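Local structure of diheme cytochrome c (Shewanella baltica, 3U99) at residues A28-A33 / Q94-R99; M108-D111 / S117-Q120. The protein carries two covalently attached c-type hemes, each with two histidine ligands to its iron, and probably transfers electrons. All coordinates share one frame; numbering follows the deposited sequence. Where two conformers were deposited one is given.

Contacts 1 and 2 come in series along the chain, contact 1 closing before contact 2 opens, and their centres lie about 17 Å apart. Contact 1 joins the loop ahead of helix 33-40 to the start of helix 95-101; contact 2 lies wholly in the loop region between that helix and strand 139-140. Both pack against the same heme, whose iron is held by His101 and His125, and they meet where Phe97 CZ comes 3.6 Å from Phe118 CB. Leu31 of contact 1 and Ser117 of contact 2 also approach the other heme, so each contact packs on one heme and has a residue near the other, consistent with a compact electron-transfer protein.

Contact 1 (A28-A33 / Q94-R99); sequences ANLLPA and QAFFIR. With HEC (heme c), chain B.
Leu30 and Leu31 meet the first turn of helix 95-101, the helix of this cytochrome c fold that supplies the axial ligand His101. The packing has two centres. At the first, Phe96 brings the CE2-CZ side of its ring to Leu30: CZ makes the apolar contact, 4.2 Å from Leu30 CD2, while Leu30 O approaches the ring obliquely, in van der Waals contact with Phe96 CE2 at 3.6 Å. Phe96 CG stands between its own backbone N and carbonyl carbon (chi1 84°), which sends the ring toward the loop. At the second, the side chains of Leu31 and Gln94 cross at about a right angle, with Leu31 CD2 resting 3.8 Å from Gln94 CG on the aliphatic part of the chain. Leu31 also packs on Ile91 and Ile39.

Polar bonds are made on each side separately. Leu31 is hydrogen-bonded through its backbone to Ala70, and Ala28 O to Trp36 NE1. Gln94, at the N-cap position, accepts Ile98 N at its O, and its side-chain OE1 is bound by Gln89 NE2.

The heme contacts come from Leu30 and Phe97. Leu30 CD1 touches the heme methyl CMB at 3.8 Å. Phe97 turns its ring edge to the porphyrin and stacks with His101, whose ND1 is hydrogen-bonded to Phe97 O. An alanine in place of Phe97 would remove this ring, probably leaving the imidazole without its stacking partner and a gap at C3B and C4B of the porphyrin. With CG anti to the backbone N (chi1 176°), the ring reaches inward until Phe97 CE1 stands 3.4 Å from heme C3B.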
loop_
_atom_site.group_PDB
_atom_site.type_symbol
_atom_site.label_atom_id
_atom_site.label_comp_id
_atom_site.label_asym_id
_atom_site.label_seq_id
_atom_site.Cartn_x
_atom_site.Cartn_y
_atom_site.Cartn_z
ATOM N N ALA A 28 7.275 1.859 -2.771
ATOM C CA ALA A 28 7.333 1.670 -4.226
ATOM C C ALA A 28 7.674 0.257 -4.611
ATOM O O ALA A 28 7.286 -0.219 -5.695
ATOM C CB ALA A 28 8.371 2.588 -4.832
ATOM N N ASN A 29 8.458 -0.472 -3.806
ATOM C CA ASN A 29 8.904 -1.806 -4.175
ATOM C C ASN A 29 7.850 -2.898 -3.993
ATOM O O ASN A 29 8.164 -4.084 -4.220
ATOM C CB ASN A 29 10.234 -2.178 -3.542
ATOM C CG ASN A 29 10.163 -2.381 -2.071
ATOM O OD1 ASN A 29 9.077 -2.411 -1.524
ATOM N ND2 ASN A 29 11.358 -2.460 -1.497
ATOM N N LEU A 30 6.625 -2.501 -3.707
ATOM C CA LEU A 30 5.518 -3.470 -3.621
ATOM C C LEU A 30 4.842 -3.764 -4.953
ATOM O O LEU A 30 4.075 -4.722 -5.025
ATOM C CB LEU A 30 4.449 -3.030 -2.608
ATOM C CG LEU A 30 4.968 -2.973 -1.153
ATOM C CD1 LEU A 30 3.896 -2.374 -0.268
ATOM C CD2 LEU A 30 5.353 -4.344 -0.647
ATOM N N LEU A 31 5.120 -2.955 -6.004
ATOM C CA LEU A 31 4.600 -3.236 -7.318
ATOM C C LEU A 31 5.682 -2.997 -8.360
ATOM O O LEU A 31 6.526 -2.136 -8.149
ATOM C CB LEU A 31 3.404 -2.320 -7.656
ATOM C CG LEU A 31 2.109 -2.558 -6.907
ATOM C CD1 LEU A 31 1.063 -1.468 -7.226
ATOM C CD2 LEU A 31 1.472 -3.910 -7.203
ATOM N N PRO A 32 5.609 -3.702 -9.471
ATOM C CA PRO A 32 6.487 -3.356 -10.585
ATOM C C PRO A 32 6.016 -2.107 -11.312
ATOM O O PRO A 32 4.868 -1.658 -11.154
ATOM C CB PRO A 32 6.352 -4.617 -11.453
ATOM C CG PRO A 32 4.987 -5.147 -11.208
ATOM C CD PRO A 32 4.730 -4.840 -9.748
ATOM N N ALA A 33 6.898 -1.568 -12.152
ATOM C CA ALA A 33 6.652 -0.294 -12.782
ATOM C C ALA A 33 5.377 -0.250 -13.600
ATOM O O ALA A 33 4.678 0.763 -13.525
ATOM C CB ALA A 33 7.864 0.091 -13.623
ATOM N N GLN A 94 -2.089 -9.055 -5.752
ATOM C CA GLN A 94 -0.914 -9.731 -6.288
ATOM C C GLN A 94 -0.735 -11.094 -5.621
ATOM O O GLN A 94 -0.978 -11.324 -4.460
ATOM C CB GLN A 94 0.305 -8.838 -6.116
ATOM C CG GLN A 94 0.178 -7.397 -6.616
ATOM C CD GLN A 94 -0.309 -7.318 -8.032
ATOM O OE1 GLN A 94 -1.359 -6.778 -8.439
ATOM N NE2 GLN A 94 0.471 -7.974 -8.843
ATOM N N ALA A 95 -0.207 -11.983 -6.426
ATOM C CA ALA A 95 -0.014 -13.360 -5.976
ATOM C C ALA A 95 0.940 -13.413 -4.780
ATOM O O ALA A 95 0.702 -14.206 -3.885
ATOM C CB ALA A 95 0.550 -14.197 -7.088
ATOM N N PHE A 96 1.968 -12.586 -4.701
ATOM C CA PHE A 96 2.881 -12.674 -3.549
ATOM C C PHE A 96 2.127 -12.293 -2.248
ATOM O O PHE A 96 2.342 -12.867 -1.209
ATOM C CB PHE A 96 4.141 -11.777 -3.708
ATOM C CG PHE A 96 3.922 -10.284 -3.287
ATOM C CD1 PHE A 96 4.135 -9.857 -2.004
ATOM C CD2 PHE A 96 3.497 -9.339 -4.214
ATOM C CE1 PHE A 96 3.941 -8.481 -1.663
ATOM C CE2 PHE A 96 3.275 -7.976 -3.840
ATOM C CZ PHE A 96 3.481 -7.588 -2.575
ATOM N N PHE A 97 1.217 -11.362 -2.390
ATOM C CA PHE A 97 0.515 -10.868 -1.231
ATOM C C PHE A 97 -0.445 -11.967 -0.780
ATOM O O PHE A 97 -0.531 -12.277 0.371
ATOM C CB PHE A 97 -0.321 -9.623 -1.580
ATOM C CG PHE A 97 -1.110 -9.164 -0.428
ATOM C CD1 PHE A 97 -0.516 -8.317 0.505
ATOM C CD2 PHE A 97 -2.371 -9.641 -0.185
ATOM C CE1 PHE A 97 -1.217 -7.964 1.629
ATOM C CE2 PHE A 97 -3.043 -9.286 0.973
ATOM C CZ PHE A 97 -2.458 -8.448 1.873
ATOM N N ILE A 98 -1.231 -12.512 -1.734
ATOM C CA ILE A 98 -2.263 -13.502 -1.396
ATOM C C ILE A 98 -1.575 -14.671 -0.731
ATOM O O ILE A 98 -2.040 -15.219 0.267
ATOM C CB ILE A 98 -3.062 -13.846 -2.664
ATOM C CG1 ILE A 98 -3.830 -12.654 -3.182
ATOM C CG2 ILE A 98 -4.004 -15.037 -2.383
ATOM C CD1 ILE A 98 -4.351 -12.807 -4.574
ATOM N N ARG A 99 -0.463 -15.254 -1.067
ATOM C CA ARG A 99 0.275 -16.260 -0.616
ATOM C C ARG A 99 0.739 -16.024 0.840
ATOM O O ARG A 99 0.681 -16.911 1.643
ATOM C CB ARG A 99 1.473 -16.553 -1.511
ATOM C CG ARG A 99 2.338 -17.703 -1.075
ATOM C CD ARG A 99 3.396 -17.935 -2.195
ATOM N NE ARG A 99 4.229 -16.738 -2.263
ATOM C CZ ARG A 99 4.212 -15.769 -3.208
ATOM N NH1 ARG A 99 3.479 -15.814 -4.310
ATOM N NH2 ARG A 99 4.980 -14.690 -3.085
HETATM FE FE HEC B . 0.825 -8.553 5.953
HETATM C CHA HEC B . 2.910 -11.153 6.590
HETATM C CHB HEC B . 2.911 -7.445 3.541
HETATM C CHC HEC B . -1.472 -6.108 5.154
HETATM C CHD HEC B . -1.082 -9.491 8.585
HETATM N NA HEC B . 2.600 -9.132 5.245
HETATM C C1A HEC B . 3.324 -10.228 5.602
HETATM C C2A HEC B . 4.568 -10.305 4.889
HETATM C C3A HEC B . 4.567 -9.264 4.036
HETATM C C4A HEC B . 3.323 -8.529 4.242
HETATM C CMA HEC B . 5.650 -8.844 3.044
HETATM C CAA HEC B . 5.658 -11.318 5.106
HETATM C CBA HEC B . 6.373 -10.974 6.402
HETATM C CGA HEC B . 7.480 -11.918 6.834
HETATM O O1A HEC B . 7.956 -12.667 5.920
HETATM O O2A HEC B . 8.057 -11.878 7.923
HETATM N NB HEC B . 0.765 -7.067 4.583
HETATM C C1B HEC B . 1.737 -6.772 3.630
HETATM C C2B HEC B . 1.291 -5.658 2.890
HETATM C C3B HEC B . 0.069 -5.333 3.321
HETATM C C4B HEC B . -0.266 -6.182 4.409
HETATM C CMB HEC B . 2.171 -5.031 1.786
HETATM C CAB HEC B . -0.850 -4.161 2.920
HETATM C CBB HEC B . -1.077 -4.085 1.345
HETATM N NC HEC B . -0.947 -7.935 6.700
HETATM C C1C HEC B . -1.703 -6.931 6.253
HETATM C C2C HEC B . -2.821 -6.675 7.084
HETATM C C3C HEC B . -2.681 -7.627 8.086
HETATM C C4C HEC B . -1.522 -8.381 7.854
HETATM C CMC HEC B . -3.820 -5.562 6.959
HETATM C CAC HEC B . -3.542 -7.771 9.324
HETATM C CBC HEC B . -4.998 -8.162 9.068
HETATM N ND HEC B . 0.877 -10.050 7.298
HETATM C C1D HEC B . -0.019 -10.236 8.301
HETATM C C2D HEC B . 0.314 -11.436 9.020
HETATM C C3D HEC B . 1.395 -11.993 8.421
HETATM C C4D HEC B . 1.760 -11.046 7.344
HETATM C CMD HEC B . -0.467 -11.978 10.192
HETATM C CAD HEC B . 2.090 -13.272 8.838
HETATM C CBD HEC B . 1.268 -14.452 8.220
HETATM C CGD HEC B . 1.603 -15.819 8.808
HETATM O O1D HEC B . 2.979 -15.814 8.810
HETATM O O2D HEC B . 0.833 -16.791 8.340
#

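Contact 2 (M108-D111 / S117-Q120). With HEC (heme c), chain B.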
loop_
_atom_site.group_PDB
_atom_site.type_symbol
_atom_site.label_atom_id
_atom_site.label_comp_id
_atom_site.label_asym_id
_atom_site.label_seq_id
_atom_site.Cartn_x
_atom_site.Cartn_y
_atom_site.Cartn_z
ATOM N N MET A 108 -10.370 -12.123 11.487
ATOM C CA MET A 108 -9.353 -11.146 11.893
ATOM C C MET A 108 -9.235 -9.981 10.919
ATOM O O MET A 108 -8.495 -9.038 11.213
ATOM C CB MET A 108 -7.980 -11.821 11.964
ATOM C CG MET A 108 -7.902 -12.858 13.066
ATOM S SD MET A 108 -6.301 -13.640 13.161
ATOM C CE MET A 108 -6.740 -15.126 14.054
ATOM N N VAL A 109 -9.863 -9.958 9.845
ATOM C CA VAL A 109 -9.761 -9.044 8.706
ATOM C C VAL A 109 -11.157 -8.544 8.335
ATOM O O VAL A 109 -11.600 -7.532 8.899
ATOM C CB VAL A 109 -8.990 -9.705 7.548
ATOM C CG1 VAL A 109 -8.739 -8.693 6.432
ATOM C CG2 VAL A 109 -7.664 -10.305 8.081
ATOM N N GLN A 110 -11.802 -9.163 7.351
ATOM C CA GLN A 110 -13.054 -8.635 6.857
ATOM C C GLN A 110 -14.112 -8.534 7.932
ATOM O O GLN A 110 -14.953 -7.641 7.907
ATOM C CB GLN A 110 -13.531 -9.537 5.709
ATOM C CG GLN A 110 -12.562 -9.453 4.530
ATOM C CD GLN A 110 -11.431 -10.460 4.508
ATOM O OE1 GLN A 110 -11.064 -11.210 5.372
ATOM N NE2 GLN A 110 -10.731 -10.530 3.344
ATOM N N ASP A 111 -14.080 -9.438 8.898
ATOM C CA ASP A 111 -15.069 -9.402 9.984
ATOM C C ASP A 111 -14.603 -8.699 11.261
ATOM O O ASP A 111 -15.244 -8.747 12.281
ATOM C CB ASP A 111 -15.564 -10.836 10.310
ATOM C CG ASP A 111 -16.266 -11.498 9.118
ATOM O OD1 ASP A 111 -16.810 -10.798 8.223
ATOM O OD2 ASP A 111 -16.239 -12.732 9.090
ATOM N N SER A 117 -10.163 -4.766 5.963
ATOM C CA SER A 117 -9.563 -5.280 4.765
ATOM C C SER A 117 -8.076 -5.194 4.920
ATOM O O SER A 117 -7.548 -4.593 5.834
ATOM C CB SER A 117 -10.075 -4.432 3.622
ATOM O OG SER A 117 -9.531 -3.183 3.657
ATOM N N PHE A 118 -7.382 -5.864 3.996
ATOM C CA PHE A 118 -5.937 -5.844 4.052
ATOM C C PHE A 118 -5.282 -4.587 3.533
ATOM O O PHE A 118 -4.074 -4.428 3.660
ATOM C CB PHE A 118 -5.472 -7.008 3.184
ATOM C CG PHE A 118 -5.537 -8.364 3.830
ATOM C CD1 PHE A 118 -4.786 -8.667 4.922
ATOM C CD2 PHE A 118 -6.329 -9.332 3.296
ATOM C CE1 PHE A 118 -4.840 -9.893 5.536
ATOM C CE2 PHE A 118 -6.425 -10.592 3.893
ATOM C CZ PHE A 118 -5.646 -10.868 4.986
ATOM N N SER A 119 -6.022 -3.719 2.900
ATOM C CA SER A 119 -5.406 -2.557 2.237
ATOM C C SER A 119 -4.645 -1.666 3.175
ATOM O O SER A 119 -3.613 -1.143 2.764
ATOM C CB SER A 119 -6.510 -1.746 1.546
ATOM O OG SER A 119 -7.105 -2.414 0.497
ATOM N N GLN A 120 -5.121 -1.383 4.364
ATOM C CA GLN A 120 -4.311 -0.466 5.194
ATOM C C GLN A 120 -3.334 -1.320 5.976
ATOM O O GLN A 120 -3.568 -1.777 7.099
ATOM C CB GLN A 120 -5.148 0.444 6.094
ATOM C CG GLN A 120 -4.322 1.391 6.995
ATOM C CD GLN A 120 -3.971 2.696 6.303
ATOM O OE1 GLN A 120 -3.646 2.732 5.147
ATOM N NE2 GLN A 120 -3.996 3.810 7.013
HETATM FE FE HEC B . 0.825 -8.553 5.953
HETATM C CHA HEC B . 2.910 -11.153 6.590
HETATM C CHB HEC B . 2.911 -7.445 3.541
HETATM C CHC HEC B . -1.472 -6.108 5.154
HETATM C CHD HEC B . -1.082 -9.491 8.585
HETATM N NA HEC B . 2.600 -9.132 5.245
HETATM C C1A HEC B . 3.324 -10.228 5.602
HETATM C C2A HEC B . 4.568 -10.305 4.889
HETATM C C3A HEC B . 4.567 -9.264 4.036
HETATM C C4A HEC B . 3.323 -8.529 4.242
HETATM C CMA HEC B . 5.650 -8.844 3.044
HETATM C CAA HEC B . 5.658 -11.318 5.106
HETATM C CBA HEC B . 6.373 -10.974 6.402
HETATM C CGA HEC B . 7.480 -11.918 6.834
HETATM O O1A HEC B . 7.956 -12.667 5.920
HETATM O O2A HEC B . 8.057 -11.878 7.923
HETATM N NB HEC B . 0.765 -7.067 4.583
HETATM C C1B HEC B . 1.737 -6.772 3.630
HETATM C C2B HEC B . 1.291 -5.658 2.890
HETATM C C3B HEC B . 0.069 -5.333 3.321
HETATM C C4B HEC B . -0.266 -6.182 4.409
HETATM C CMB HEC B . 2.171 -5.031 1.786
HETATM C CAB HEC B . -0.850 -4.161 2.920
HETATM C CBB HEC B . -1.077 -4.085 1.345
HETATM N NC HEC B . -0.947 -7.935 6.700
HETATM C C1C HEC B . -1.703 -6.931 6.253
HETATM C C2C HEC B . -2.821 -6.675 7.084
HETATM C C3C HEC B . -2.681 -7.627 8.086
HETATM C C4C HEC B . -1.522 -8.381 7.854
HETATM C CMC HEC B . -3.820 -5.562 6.959
HETATM C CAC HEC B . -3.542 -7.771 9.324
HETATM C CBC HEC B . -4.998 -8.162 9.068
HETATM N ND HEC B . 0.877 -10.050 7.298
HETATM C C1D HEC B . -0.019 -10.236 8.301
HETATM C C2D HEC B . 0.314 -11.436 9.020
HETATM C C3D HEC B . 1.395 -11.993 8.421
HETATM C C4D HEC B . 1.760 -11.046 7.344
HETATM C CMD HEC B . -0.467 -11.978 10.192
HETATM C CAD HEC B . 2.090 -13.272 8.838
HETATM C CBD HEC B . 1.268 -14.452 8.220
HETATM C CGD HEC B . 1.603 -15.819 8.808
HETATM O O1D HEC B . 2.979 -15.814 8.810
HETATM O O2D HEC B . 0.833 -16.791 8.340
#
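Gln120 OE1 accepts a hydrogen bond from Met24 N at the end of the run 117-120, whose Phe118 packs against Val109 across the contact. Between the two segments themselves the meeting is all packing. Val109 brings both methyls to the same face of the Phe118 ring. CG1 sits over its centre in a CH-pi contact, 3.9 Å from the centroid of the Phe118 ring and only 7° off its normal. The second methyl, CG2, stands on the same side but out at the rim by CZ and CE1, 3.7 Å from Phe118 CZ, and continues to the heme, where it lies 3.6 Å from CBC. The first torsion of Val109 (chi1 -173°) makes this division of labour: CG1 is set opposite the backbone N, and there it also meets Ser117 C at 3.9 Å. Gln110 adds a looser neighbour, its amide NE2 coming obliquely to the ring near CE2.

Phe118 in turn presents its edge to the porphyrin, with CD1 3.5 Å from heme C2C, which lies in the plane of the ring. Its carbonyl O is 3.3 Å from heme CAB, and Gln120 O is 3.8 Å from the methyl CMC, so backbone as well as side chain follows the rim of the macrocycle. This fits the position of 117-120 immediately before the CXXCH motif, Cys121 to His125, which attaches this heme and ligates its iron. Ser119 belongs to the binding site of the other heme.

Both segments lie in the loop region between helix 95-101 and strand 139-140; from the helix, His101 meets the Phe118 ring edge-to-face, while Met108 packs on Phe143 in the turn between strands 139-140 and 144-145.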